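Local coordinates for protein P-granule scaffold (Caenorhabditis japonica, PDB 5W4A) that probably serves as a scaffold of germ-line P granules, in a setting linked to mRNA repression, the crystallised part being its N-domain, at residues Y17-L22 with N41-Y46; T80-A83 with F88-E91; L82-D87 with Y173-I178; H106-L111 with A142-T147. One frame throughout, in Å; residues are numbered along the deposited sequence.

Contact 1: Y17-L22 with N41-Y46; sequences YFFPNL and NSFAAY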
loop_
_atom_site.group_PDB
_atom_site.type_symbol
_atom_site.label_atom_id
_atom_site.label_comp_id
_atom_site.label_asym_id
_atom_site.label_seq_id
_atom_site.Cartn_x
_atom_site.Cartn_y
_atom_site.Cartn_z
ATOM N N TYR C 17 0.593 -10.995 11.583
ATOM C CA TYR C 17 1.240 -12.015 10.757
ATOM C C TYR C 17 2.551 -12.468 11.398
ATOM O O TYR C 17 2.780 -13.670 11.588
ATOM C CB TYR C 17 1.506 -11.511 9.312
ATOM C CG TYR C 17 2.314 -12.529 8.596
ATOM C CD1 TYR C 17 1.757 -13.757 8.235
ATOM C CD2 TYR C 17 3.673 -12.332 8.384
ATOM C CE1 TYR C 17 2.519 -14.764 7.699
ATOM C CE2 TYR C 17 4.444 -13.321 7.830
ATOM C CZ TYR C 17 3.863 -14.536 7.487
ATOM O OH TYR C 17 4.599 -15.543 6.935
ATOM N N PHE C 18 3.405 -11.509 11.768
ATOM C CA PHE C 18 4.795 -11.807 12.128
ATOM C C PHE C 18 4.966 -12.253 13.579
ATOM O O PHE C 18 5.990 -12.855 13.909
ATOM C CB PHE C 18 5.673 -10.571 11.889
ATOM C CG PHE C 18 5.914 -10.251 10.435
ATOM C CD1 PHE C 18 5.148 -9.294 9.778
ATOM C CD2 PHE C 18 6.925 -10.904 9.722
ATOM C CE1 PHE C 18 5.374 -9.005 8.445
ATOM C CE2 PHE C 18 7.156 -10.605 8.392
ATOM C CZ PHE C 18 6.372 -9.673 7.745
ATOM N N PHE C 19 3.999 -11.967 14.462
ATOM C CA PHE C 19 4.170 -12.159 15.910
ATOM C C PHE C 19 2.982 -12.869 16.581
ATOM O O PHE C 19 2.508 -12.440 17.634
ATOM C CB PHE C 19 4.408 -10.803 16.572
ATOM C CG PHE C 19 5.648 -10.087 16.071
ATOM C CD1 PHE C 19 6.892 -10.536 16.429
ATOM C CD2 PHE C 19 5.538 -8.992 15.213
ATOM C CE1 PHE C 19 8.053 -9.881 15.963
ATOM C CE2 PHE C 19 6.677 -8.345 14.745
ATOM C CZ PHE C 19 7.933 -8.808 15.129
ATOM N N PRO C 20 2.506 -13.978 16.030
ATOM C CA PRO C 20 1.341 -14.628 16.685
ATOM C C PRO C 20 1.575 -15.102 18.115
ATOM O O PRO C 20 0.667 -14.952 18.947
ATOM C CB PRO C 20 1.035 -15.806 15.756
ATOM C CG PRO C 20 2.283 -16.050 14.997
ATOM C CD PRO C 20 2.902 -14.715 14.810
ATOM N N ASN C 21 2.746 -15.671 18.446
ATOM C CA ASN C 21 2.923 -16.137 19.821
ATOM C C ASN C 21 3.088 -14.962 20.782
ATOM O O ASN C 21 2.716 -15.078 21.957
ATOM C CB ASN C 21 4.118 -17.096 19.902
ATOM C CG ASN C 21 4.152 -17.881 21.197
ATOM O OD1 ASN C 21 3.111 -18.339 21.693
ATOM N ND2 ASN C 21 5.355 -18.083 21.733
ATOM N N LEU C 22 3.608 -13.822 20.311
ATOM C CA LEU C 22 3.676 -12.634 21.163
ATOM C C LEU C 22 2.278 -12.118 21.469
ATOM O O LEU C 22 1.978 -11.729 22.607
ATOM C CB LEU C 22 4.517 -11.547 20.489
ATOM C CG LEU C 22 4.630 -10.199 21.208
ATOM C CD1 LEU C 22 5.374 -10.364 22.514
ATOM C CD2 LEU C 22 5.356 -9.179 20.341
ATOM N N ASN C 41 7.551 -12.372 30.410
ATOM C CA ASN C 41 8.461 -12.481 29.288
ATOM C C ASN C 41 9.009 -11.107 28.893
ATOM O O ASN C 41 8.254 -10.134 28.761
ATOM C CB ASN C 41 7.739 -13.116 28.105
ATOM C CG ASN C 41 8.620 -13.185 26.882
ATOM O OD1 ASN C 41 8.677 -12.240 26.113
ATOM N ND2 ASN C 41 9.333 -14.298 26.711
ATOM N N SER C 42 10.326 -11.031 28.708
ATOM C CA SER C 42 10.978 -9.738 28.532
ATOM C C SER C 42 10.666 -9.097 27.184
ATOM O O SER C 42 10.657 -7.874 27.080
ATOM C CB SER C 42 12.491 -9.878 28.679
ATOM O OG SER C 42 13.035 -10.571 27.566
ATOM N N PHE C 43 10.455 -9.895 26.140
ATOM C CA PHE C 43 10.063 -9.352 24.835
ATOM C C PHE C 43 8.684 -8.701 24.925
ATOM O O PHE C 43 8.507 -7.534 24.541
ATOM C CB PHE C 43 10.135 -10.502 23.811
ATOM C CG PHE C 43 9.792 -10.153 22.371
ATOM C CD1 PHE C 43 9.748 -8.850 21.877
ATOM C CD2 PHE C 43 9.545 -11.198 21.488
ATOM C CE1 PHE C 43 9.414 -8.609 20.535
ATOM C CE2 PHE C 43 9.228 -10.960 20.167
ATOM C CZ PHE C 43 9.175 -9.674 19.688
ATOM N N ALA C 44 7.712 -9.410 25.512
ATOM C CA ALA C 44 6.387 -8.839 25.721
ATOM C C ALA C 44 6.435 -7.620 26.629
ATOM O O ALA C 44 5.767 -6.609 26.363
ATOM C CB ALA C 44 5.437 -9.888 26.284
ATOM N N ALA C 45 7.212 -7.681 27.712
ATOM C CA ALA C 45 7.230 -6.556 28.634
ATOM C C ALA C 45 7.743 -5.296 27.960
ATOM O O ALA C 45 7.227 -4.199 28.204
ATOM C CB ALA C 45 8.079 -6.896 29.863
ATOM N N TYR C 46 8.776 -5.427 27.129
ATOM C CA TYR C 46 9.320 -4.274 26.432
ATOM C C TYR C 46 8.343 -3.733 25.397
ATOM O O TYR C 46 8.115 -2.522 25.315
ATOM C CB TYR C 46 10.630 -4.657 25.771
ATOM C CG TYR C 46 11.332 -3.520 25.098
ATOM C CD1 TYR C 46 11.970 -2.561 25.856
ATOM C CD2 TYR C 46 11.388 -3.419 23.716
ATOM C CE1 TYR C 46 12.648 -1.521 25.269
ATOM C CE2 TYR C 46 12.056 -2.372 23.107
ATOM C CZ TYR C 46 12.692 -1.422 23.895
ATOM O OH TYR C 46 13.383 -0.361 23.337
#
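Leu-22 meets helix 42-47 with both methyls. Its CD2 lies over one face of the Phe-43 ring, 4.2 Å from the ring centroid and 24° off the normal, which makes a CH-pi contact offset toward the rim. The other methyl, CD1, rests on the backbone and methyl of the next residue, 3.7 Å from Ala-44 CA. The fork reaches across because CG stands anti to the backbone N (chi1 177°), extending the branch from helix 20-28 toward helix 42-47. Phe-19, in the N-cap position of its own helix, brings Phe-43 a second neighbour: its CE1 sits in the plane of the Phe-43 ring at the edge, 3.9 Å from Phe-43 CZ, and the two side chains cross at about a right angle. With the Leu-22 fork cut back to an alanine, that face of Phe-43 would probably lose its CH-pi partner, and Ala-44 the methyl lying against it.

What positions this shell is partly local. Asn-41 caps helix 42-47, its OD1 accepting from Ala-44 N at 3.0 Å with a nearly straight N-H...O angle of 166°, the donor lying in the carbonyl plane. Further out, Ile-60 and Ile-63 of helix 57-64 and Ile-178 of helix 169-179 also pack on Phe-43, while Phe-19 stacks edge-to-face with Phe-175.

No hydrogen bond crosses between 17-22 and 41-46, and the four touching residues are all buried. The join of these two helices therefore rests on shape and dispersion between apolar groups, with the polar bond of the cap spent within one segment.

Contact 2: T80-A83 with F88-E91; sequences TLLA and FLTE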
loop_
_atom_site.group_PDB
_atom_site.type_symbol
_atom_site.label_atom_id
_atom_site.label_comp_id
_atom_site.label_asym_id
_atom_site.label_seq_id
_atom_site.Cartn_x
_atom_site.Cartn_y
_atom_site.Cartn_z
ATOM N N THR C 80 9.885 -13.388 10.035
ATOM C CA THR C 80 10.188 -12.385 11.057
ATOM C C THR C 80 11.696 -12.229 11.233
ATOM O O THR C 80 12.192 -11.108 11.326
ATOM C CB THR C 80 9.506 -12.760 12.370
ATOM O OG1 THR C 80 8.133 -13.042 12.042
ATOM C CG2 THR C 80 9.589 -11.614 13.390
ATOM N N LEU C 81 12.438 -13.337 11.239
ATOM C CA LEU C 81 13.893 -13.251 11.353
ATOM C C LEU C 81 14.491 -12.424 10.207
ATOM O O LEU C 81 15.368 -11.570 10.420
ATOM C CB LEU C 81 14.506 -14.644 11.371
ATOM C CG LEU C 81 14.218 -15.567 12.552
ATOM C CD1 LEU C 81 14.926 -16.895 12.300
ATOM C CD2 LEU C 81 14.653 -14.983 13.879
ATOM N N LEU C 82 14.033 -12.648 8.977
ATOM C CA LEU C 82 14.552 -11.864 7.859
ATOM C C LEU C 82 14.255 -10.383 8.030
ATOM O O LEU C 82 15.096 -9.533 7.725
ATOM C CB LEU C 82 13.965 -12.341 6.542
ATOM C CG LEU C 82 14.395 -13.732 6.095
ATOM C CD1 LEU C 82 13.740 -14.064 4.776
ATOM C CD2 LEU C 82 15.928 -13.776 5.958
ATOM N N ALA C 83 13.050 -10.053 8.474
ATOM C CA ALA C 83 12.680 -8.653 8.641
ATOM C C ALA C 83 13.480 -8.003 9.759
ATOM O O ALA C 83 13.679 -6.789 9.745
ATOM C CB ALA C 83 11.182 -8.547 8.923
ATOM N N PHE C 88 19.817 -11.723 13.131
ATOM C CA PHE C 88 18.964 -12.897 13.132
ATOM C C PHE C 88 19.189 -13.795 11.923
ATOM O O PHE C 88 18.534 -14.837 11.813
ATOM C CB PHE C 88 17.494 -12.453 13.223
ATOM C CG PHE C 88 17.184 -11.709 14.503
ATOM C CD1 PHE C 88 17.401 -10.341 14.595
ATOM C CD2 PHE C 88 16.701 -12.378 15.614
ATOM C CE1 PHE C 88 17.133 -9.658 15.761
ATOM C CE2 PHE C 88 16.424 -11.700 16.788
ATOM C CZ PHE C 88 16.645 -10.330 16.865
ATOM N N LEU C 89 20.136 -13.456 11.050
ATOM C CA LEU C 89 20.311 -14.204 9.808
ATOM C C LEU C 89 20.990 -15.547 10.029
ATOM O O LEU C 89 20.734 -16.503 9.283
ATOM C CB LEU C 89 21.107 -13.368 8.809
ATOM C CG LEU C 89 21.271 -13.929 7.400
ATOM C CD1 LEU C 89 19.941 -14.067 6.651
ATOM C CD2 LEU C 89 22.203 -13.014 6.618
ATOM N N THR C 90 21.861 -15.652 11.029
ATOM C CA THR C 90 22.432 -16.954 11.337
ATOM C C THR C 90 21.359 -17.894 11.863
ATOM O O THR C 90 21.315 -19.069 11.473
ATOM C CB THR C 90 23.580 -16.798 12.331
ATOM O OG1 THR C 90 24.615 -16.027 11.709
ATOM C CG2 THR C 90 24.134 -18.148 12.731
ATOM N N GLU C 91 20.453 -17.383 12.711
ATOM C CA GLU C 91 19.340 -18.200 13.182
ATOM C C GLU C 91 18.447 -18.619 12.019
ATOM O O GLU C 91 17.989 -19.764 11.971
ATOM C CB GLU C 91 18.525 -17.448 14.243
ATOM C CG GLU C 91 17.388 -18.256 14.868
ATOM C CD GLU C 91 17.860 -19.320 15.853
ATOM O OE1 GLU C 91 18.898 -19.112 16.515
ATOM O OE2 GLU C 91 17.173 -20.350 15.989
#
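Leu-81 and Phe-88 share the same first torsion, CG beside the backbone N and anti to the carbonyl carbon (chi1 -66° and -62°), and this sets the leucine fork against the base of the phenylalanine. Leu-81 CD2 lies 3.7 Å from Phe-88 CD2, meeting the ring obliquely, and the two side chains cross at about a right angle. The backbone takes part as well: Leu-81 O comes to 3.6 Å from Phe-88 CB. The other methyl of the fork, CD1, turns to the aliphatic part of Glu-91, 3.8 Å from its CG.

These residues join two consecutive helices, 71-84 and 89-100, across the short linker between them; Leu-81 and Phe-88 have their CA atoms just 5.4 Å apart. Replacing Leu-81 with an alanine would probably take from both Phe-88 and the Glu-91 methylenes one of their apolar neighbours and open a gap between the helices.

One residue further on, Leu-82 CD2 and Leu-89 CD1 touch more loosely at 4.1 Å, near the outside of the fold, where Leu-89 is exposed. The carboxylate of Glu-91 plays no part across the interface: its OE2 forms a salt bridge with Arg-95, one turn along the same helix. Leu-64 and Phe-65 also pack against Leu-81, and Val-57 against Phe-88.

Contact 3: L82-D87 with Y173-I178; sequences LALGPD and YVFTKI. With EDO (1,2-ethanediol), chain T; EDO (1,2-ethanediol), chain Q.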
loop_
_atom_site.group_PDB
_atom_site.type_symbol
_atom_site.label_atom_id
_atom_site.label_comp_id
_atom_site.label_asym_id
_atom_site.label_seq_id
_atom_site.Cartn_x
_atom_site.Cartn_y
_atom_site.Cartn_z
ATOM N N LEU C 82 14.033 -12.648 8.977
ATOM C CA LEU C 82 14.552 -11.864 7.859
ATOM C C LEU C 82 14.255 -10.383 8.030
ATOM O O LEU C 82 15.096 -9.533 7.725
ATOM C CB LEU C 82 13.965 -12.341 6.542
ATOM C CG LEU C 82 14.395 -13.732 6.095
ATOM C CD1 LEU C 82 13.740 -14.064 4.776
ATOM C CD2 LEU C 82 15.928 -13.776 5.958
ATOM N N ALA C 83 13.050 -10.053 8.474
ATOM C CA ALA C 83 12.680 -8.653 8.641
ATOM C C ALA C 83 13.480 -8.003 9.759
ATOM O O ALA C 83 13.679 -6.789 9.745
ATOM C CB ALA C 83 11.182 -8.547 8.923
ATOM N N LEU C 84 13.925 -8.786 10.738
ATOM C CA LEU C 84 14.670 -8.281 11.885
ATOM C C LEU C 84 16.142 -8.026 11.590
ATOM O O LEU C 84 16.825 -7.445 12.436
ATOM C CB LEU C 84 14.560 -9.258 13.064
ATOM C CG LEU C 84 13.203 -9.280 13.778
ATOM C CD1 LEU C 84 13.125 -10.428 14.798
ATOM C CD2 LEU C 84 12.886 -7.950 14.456
ATOM N N GLY C 85 16.657 -8.494 10.459
ATOM C CA GLY C 85 17.951 -8.042 9.976
ATOM C C GLY C 85 19.133 -8.916 10.368
ATOM O O GLY C 85 18.985 -10.077 10.751
ATOM N N PRO C 86 20.350 -8.356 10.297
ATOM C CA PRO C 86 21.549 -9.210 10.335
ATOM C C PRO C 86 21.767 -9.967 11.638
ATOM O O PRO C 86 22.369 -11.044 11.608
ATOM C CB PRO C 86 22.689 -8.213 10.074
ATOM C CG PRO C 86 22.140 -6.891 10.491
ATOM C CD PRO C 86 20.688 -6.932 10.142
ATOM N N ASP C 87 21.308 -9.454 12.782
ATOM C CA ASP C 87 21.496 -10.180 14.038
ATOM C C ASP C 87 20.693 -11.475 14.105
ATOM O O ASP C 87 20.858 -12.237 15.063
ATOM C CB ASP C 87 21.112 -9.307 15.237
ATOM C CG ASP C 87 22.097 -8.181 15.479
ATOM O OD1 ASP C 87 23.238 -8.278 14.988
ATOM O OD2 ASP C 87 21.725 -7.212 16.168
ATOM N N TYR C 173 4.195 -1.783 14.752
ATOM C CA TYR C 173 4.569 -1.241 16.061
ATOM C C TYR C 173 5.662 -2.073 16.720
ATOM O O TYR C 173 6.634 -1.520 17.250
ATOM C CB TYR C 173 3.333 -1.155 16.962
ATOM C CG TYR C 173 3.627 -0.448 18.263
ATOM C CD1 TYR C 173 3.869 0.924 18.264
ATOM C CD2 TYR C 173 3.724 -1.135 19.447
ATOM C CE1 TYR C 173 4.172 1.597 19.414
ATOM C CE2 TYR C 173 4.006 -0.437 20.657
ATOM C CZ TYR C 173 4.235 0.917 20.601
ATOM O OH TYR C 173 4.558 1.667 21.724
ATOM N N VAL C 174 5.511 -3.401 16.719
ATOM C CA VAL C 174 6.535 -4.272 17.300
ATOM C C VAL C 174 7.868 -4.072 16.597
ATOM O O VAL C 174 8.903 -3.901 17.250
ATOM C CB VAL C 174 6.106 -5.745 17.243
ATOM C CG1 VAL C 174 7.220 -6.656 17.754
ATOM C CG2 VAL C 174 4.821 -6.009 18.069
ATOM N N PHE C 175 7.879 -4.101 15.256
ATOM C CA PHE C 175 9.144 -3.872 14.537
ATOM C C PHE C 175 9.741 -2.514 14.886
ATOM O O PHE C 175 10.959 -2.391 15.053
ATOM C CB PHE C 175 8.954 -3.970 13.015
ATOM C CG PHE C 175 8.831 -5.392 12.481
ATOM C CD1 PHE C 175 9.876 -6.307 12.640
ATOM C CD2 PHE C 175 7.690 -5.807 11.770
ATOM C CE1 PHE C 175 9.792 -7.616 12.135
ATOM C CE2 PHE C 175 7.617 -7.113 11.248
ATOM C CZ PHE C 175 8.652 -8.016 11.447
ATOM N N THR C 176 8.913 -1.474 14.965
ATOM C CA THR C 176 9.419 -0.155 15.313
ATOM C C THR C 176 10.100 -0.179 16.674
ATOM O O THR C 176 11.199 0.375 16.839
ATOM C CB THR C 176 8.275 0.857 15.284
ATOM O OG1 THR C 176 7.843 1.050 13.924
ATOM C CG2 THR C 176 8.687 2.193 15.860
ATOM N N LYS C 177 9.477 -0.832 17.657
ATOM C CA LYS C 177 10.047 -0.908 19.003
ATOM C C LYS C 177 11.361 -1.683 19.000
ATOM O O LYS C 177 12.366 -1.221 19.570
ATOM C CB LYS C 177 9.042 -1.567 19.966
ATOM C CG LYS C 177 7.807 -0.734 20.324
ATOM C CD LYS C 177 8.117 0.383 21.315
ATOM C CE LYS C 177 8.539 -0.176 22.665
ATOM N NZ LYS C 177 8.673 0.888 23.697
ATOM N N ILE C 178 11.386 -2.873 18.365
ATOM C CA ILE C 178 12.546 -3.759 18.469
ATOM C C ILE C 178 13.718 -3.257 17.641
ATOM O O ILE C 178 14.879 -3.416 18.042
ATOM C CB ILE C 178 12.149 -5.192 18.068
ATOM C CG1 ILE C 178 11.130 -5.732 19.069
ATOM C CG2 ILE C 178 13.379 -6.097 17.936
ATOM C CD1 ILE C 178 11.688 -5.944 20.468
HETATM C C1 EDO T . 16.372 -0.869 19.980
HETATM O O1 EDO T . 17.772 -1.146 19.853
HETATM C C2 EDO T . 15.678 -1.823 20.965
HETATM O O2 EDO T . 16.069 -3.201 20.799
HETATM C C1 EDO Q . 17.655 -5.632 16.759
HETATM O O1 EDO Q . 17.850 -4.250 17.110
HETATM C C2 EDO Q . 18.092 -6.546 17.900
HETATM O O2 EDO Q . 17.092 -6.582 18.925
#
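Phe-175 receives Ala-83 and Leu-84 from different directions. The leucine crosses the phenylalanine at about a right angle and puts its CD2 at the ring edge, near the ring plane, 3.9 Å from Phe-175 CD1. Ala-83 approaches the same ring obliquely, its CB 3.6 Å from Phe-175 CZ and equally near CE1, so that two successive residues meet the ring around CE1. Leu-84 CD2 also reaches Ile-178 CG2 at 4.0 Å, about one turn further along helix 169-179; this methyl branch stands anti to the Ile-178 backbone N.

The contact joins the C-terminal end of helix 71-84 to helix 169-179, in a mainly helical domain. Gly-85 ends the first helix with a positive phi (95°), and a CB there would run into both Pro-86 CD and the preceding carbonyl oxygen, so the backbone leaves no room for a side chain. Around the ring, Phe-18 stacks edge-to-face with Phe-175, and Leu-160 of helix 153-160 packs on it too.

Beyond the apolar contact, the Ile-178 carbonyl accepts hydrogen bonds from two 1,2-ethanediol molecules, probably from the crystallisation liquor: Ile-178 O lies 3.0 Å from O2 of the one in chain T and 3.2 Å from O1 of the one in chain Q.

Contact 4: H106-L111 with A142-T147; sequences HDLSIL and AILIKT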
loop_
_atom_site.group_PDB
_atom_site.type_symbol
_atom_site.label_atom_id
_atom_site.label_comp_id
_atom_site.label_asym_id
_atom_site.label_seq_id
_atom_site.Cartn_x
_atom_site.Cartn_y
_atom_site.Cartn_z
ATOM N N HIS C 106 12.493 -22.360 3.187
ATOM C CA HIS C 106 11.927 -21.027 3.081
ATOM C C HIS C 106 11.925 -20.577 1.623
ATOM O O HIS C 106 12.899 -20.812 0.886
ATOM C CB HIS C 106 12.720 -20.068 3.954
ATOM C CG HIS C 106 12.024 -18.767 4.160
ATOM N ND1 HIS C 106 12.113 -17.727 3.261
ATOM C CD2 HIS C 106 11.204 -18.348 5.152
ATOM C CE1 HIS C 106 11.363 -16.726 3.686
ATOM N NE2 HIS C 106 10.814 -17.074 4.838
ATOM N N ASP C 107 10.828 -19.937 1.203
ATOM C CA ASP C 107 10.657 -19.578 -0.205
ATOM C C ASP C 107 11.606 -18.467 -0.664
ATOM O O ASP C 107 11.763 -18.275 -1.875
ATOM C CB ASP C 107 9.201 -19.178 -0.533
ATOM C CG ASP C 107 8.651 -18.066 0.362
ATOM O OD1 ASP C 107 8.994 -18.002 1.546
ATOM O OD2 ASP C 107 7.849 -17.289 -0.144
ATOM N N LEU C 108 12.229 -17.739 0.258
ATOM C CA LEU C 108 13.202 -16.712 -0.104
ATOM C C LEU C 108 14.635 -17.180 0.123
ATOM O O LEU C 108 15.530 -16.350 0.292
ATOM C CB LEU C 108 12.936 -15.418 0.664
ATOM C CG LEU C 108 11.553 -14.779 0.478
ATOM C CD1 LEU C 108 11.405 -13.442 1.244
ATOM C CD2 LEU C 108 11.207 -14.631 -0.985
ATOM N N SER C 109 14.852 -18.492 0.112
ATOM C CA SER C 109 16.170 -19.079 0.313
ATOM C C SER C 109 17.223 -18.586 -0.672
ATOM O O SER C 109 18.406 -18.822 -0.431
ATOM C CB SER C 109 16.067 -20.607 0.214
ATOM O OG SER C 109 15.533 -21.165 1.405
ATOM N N ILE C 110 16.845 -17.925 -1.774
ATOM C CA ILE C 110 17.871 -17.404 -2.680
ATOM C C ILE C 110 18.707 -16.324 -2.002
ATOM O O ILE C 110 19.886 -16.148 -2.333
ATOM C CB ILE C 110 17.264 -16.873 -3.994
ATOM C CG1 ILE C 110 16.310 -15.703 -3.747
ATOM C CG2 ILE C 110 16.622 -18.006 -4.770
ATOM C CD1 ILE C 110 15.926 -14.987 -5.026
ATOM N N LEU C 111 18.120 -15.577 -1.062
ATOM C CA LEU C 111 18.887 -14.626 -0.263
ATOM C C LEU C 111 20.085 -15.298 0.394
ATOM O O LEU C 111 21.239 -14.934 0.145
ATOM C CB LEU C 111 17.999 -14.002 0.812
ATOM C CG LEU C 111 17.081 -12.865 0.395
ATOM C CD1 LEU C 111 16.171 -12.515 1.569
ATOM C CD2 LEU C 111 17.884 -11.643 -0.050
ATOM N N ALA C 142 5.281 -9.130 -0.490
ATOM C CA ALA C 142 5.804 -7.895 -1.072
ATOM C C ALA C 142 6.388 -6.985 -0.004
ATOM O O ALA C 142 7.482 -6.441 -0.179
ATOM C CB ALA C 142 4.695 -7.188 -1.847
ATOM N N ILE C 143 5.676 -6.805 1.113
ATOM C CA ILE C 143 6.173 -5.939 2.182
ATOM C C ILE C 143 7.451 -6.519 2.783
ATOM O O ILE C 143 8.404 -5.784 3.083
ATOM C CB ILE C 143 5.081 -5.713 3.242
ATOM C CG1 ILE C 143 3.977 -4.859 2.655
ATOM C CG2 ILE C 143 5.668 -5.034 4.515
ATOM C CD1 ILE C 143 2.685 -4.937 3.475
ATOM N N LEU C 144 7.492 -7.839 2.991
ATOM C CA LEU C 144 8.702 -8.482 3.506
ATOM C C LEU C 144 9.904 -8.225 2.598
ATOM O O LEU C 144 10.985 -7.826 3.076
ATOM C CB LEU C 144 8.458 -9.981 3.670
ATOM C CG LEU C 144 9.634 -10.789 4.173
ATOM C CD1 LEU C 144 10.136 -10.337 5.546
ATOM C CD2 LEU C 144 9.240 -12.272 4.194
ATOM N N ILE C 145 9.726 -8.431 1.289
ATOM C CA ILE C 145 10.802 -8.191 0.324
ATOM C C ILE C 145 11.258 -6.731 0.378
ATOM O O ILE C 145 12.469 -6.435 0.399
ATOM C CB ILE C 145 10.357 -8.609 -1.094
ATOM C CG1 ILE C 145 10.345 -10.128 -1.210
ATOM C CG2 ILE C 145 11.323 -8.056 -2.150
ATOM C CD1 ILE C 145 9.633 -10.645 -2.421
ATOM N N LYS C 146 10.310 -5.790 0.405
ATOM C CA LYS C 146 10.678 -4.381 0.402
ATOM C C LYS C 146 11.418 -4.015 1.676
ATOM O O LYS C 146 12.345 -3.197 1.643
ATOM C CB LYS C 146 9.422 -3.531 0.208
ATOM C CG LYS C 146 8.840 -3.686 -1.192
ATOM C CD LYS C 146 7.494 -3.038 -1.355
ATOM C CE LYS C 146 6.863 -3.289 -2.770
ATOM N NZ LYS C 146 7.766 -2.765 -3.852
ATOM N N THR C 147 11.044 -4.634 2.799
ATOM C CA THR C 147 11.734 -4.423 4.067
ATOM C C THR C 147 13.167 -4.966 4.026
ATOM O O THR C 147 14.120 -4.265 4.404
ATOM C CB THR C 147 10.910 -5.091 5.173
ATOM O OG1 THR C 147 9.657 -4.415 5.294
ATOM C CG2 THR C 147 11.639 -4.994 6.524
#
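Leu-144 is the first residue of helix segment 142-147 to touch 106-111: its CD2 lies 3.8 Å from Leu-108 CD1, the two side chains running past one another in antiparallel sense. The Leu-144 CG stands anti to the backbone N (chi1 179°), which carries the fork out toward the loop. Ile-145 follows with a looser touch, its CG1 4.3 Å from the same Leu-108 CD1, so a single methyl serves both residues. Thr-147, at the end of the segment, turns its hydroxyl back to Ile-143 O of its own helix (OG1 to O 2.9 Å).

Leu-108 sits in a type I beta turn running from His-106 to Ser-109, which fixes its backbone. Its N donates to His-106 ND1 at 3.0 Å and 160°, tilted 28° from the ring plane, and His-106 O accepts from both Ser-109 N and Ser-109 OG. Since ND1 accepts, the bond from His-106 NE2 to Asp-79 OD1 is consistent with a proton on NE2.

In sequence the loop follows helix 89-100 and precedes helix 116-131. Leu-123 of the latter also packs on Leu-108, Phe-92 of the former meets the His-106 ring edge-to-face, and Asp-79 and Ala-83 of helix 71-84 touch Leu-144.

In the fold
From the N terminus, contact 1 comes first and closes a loop of 18 intervening residues, bringing helix 20-28 to helix 42-47. Contacts 2 and 3 then set out from the same end of helix 71-84, sharing Leu-82 and Ala-83: contact 2 closes the short linker to helix 89-100, whereas contact 3 spans 85 residues to reach helix 169-179. Contact 4 lies wholly within that long span and ties the loop after helix 89-100 to helix 136-148. Contact 1 touches contact 3 through Phe-19 and Val-174, and contact 2 through Phe-18 O and Thr-80 OG1, a probable hydrogen bond. Ala-83 and Leu-144 link contacts 2 and 3 to contact 4.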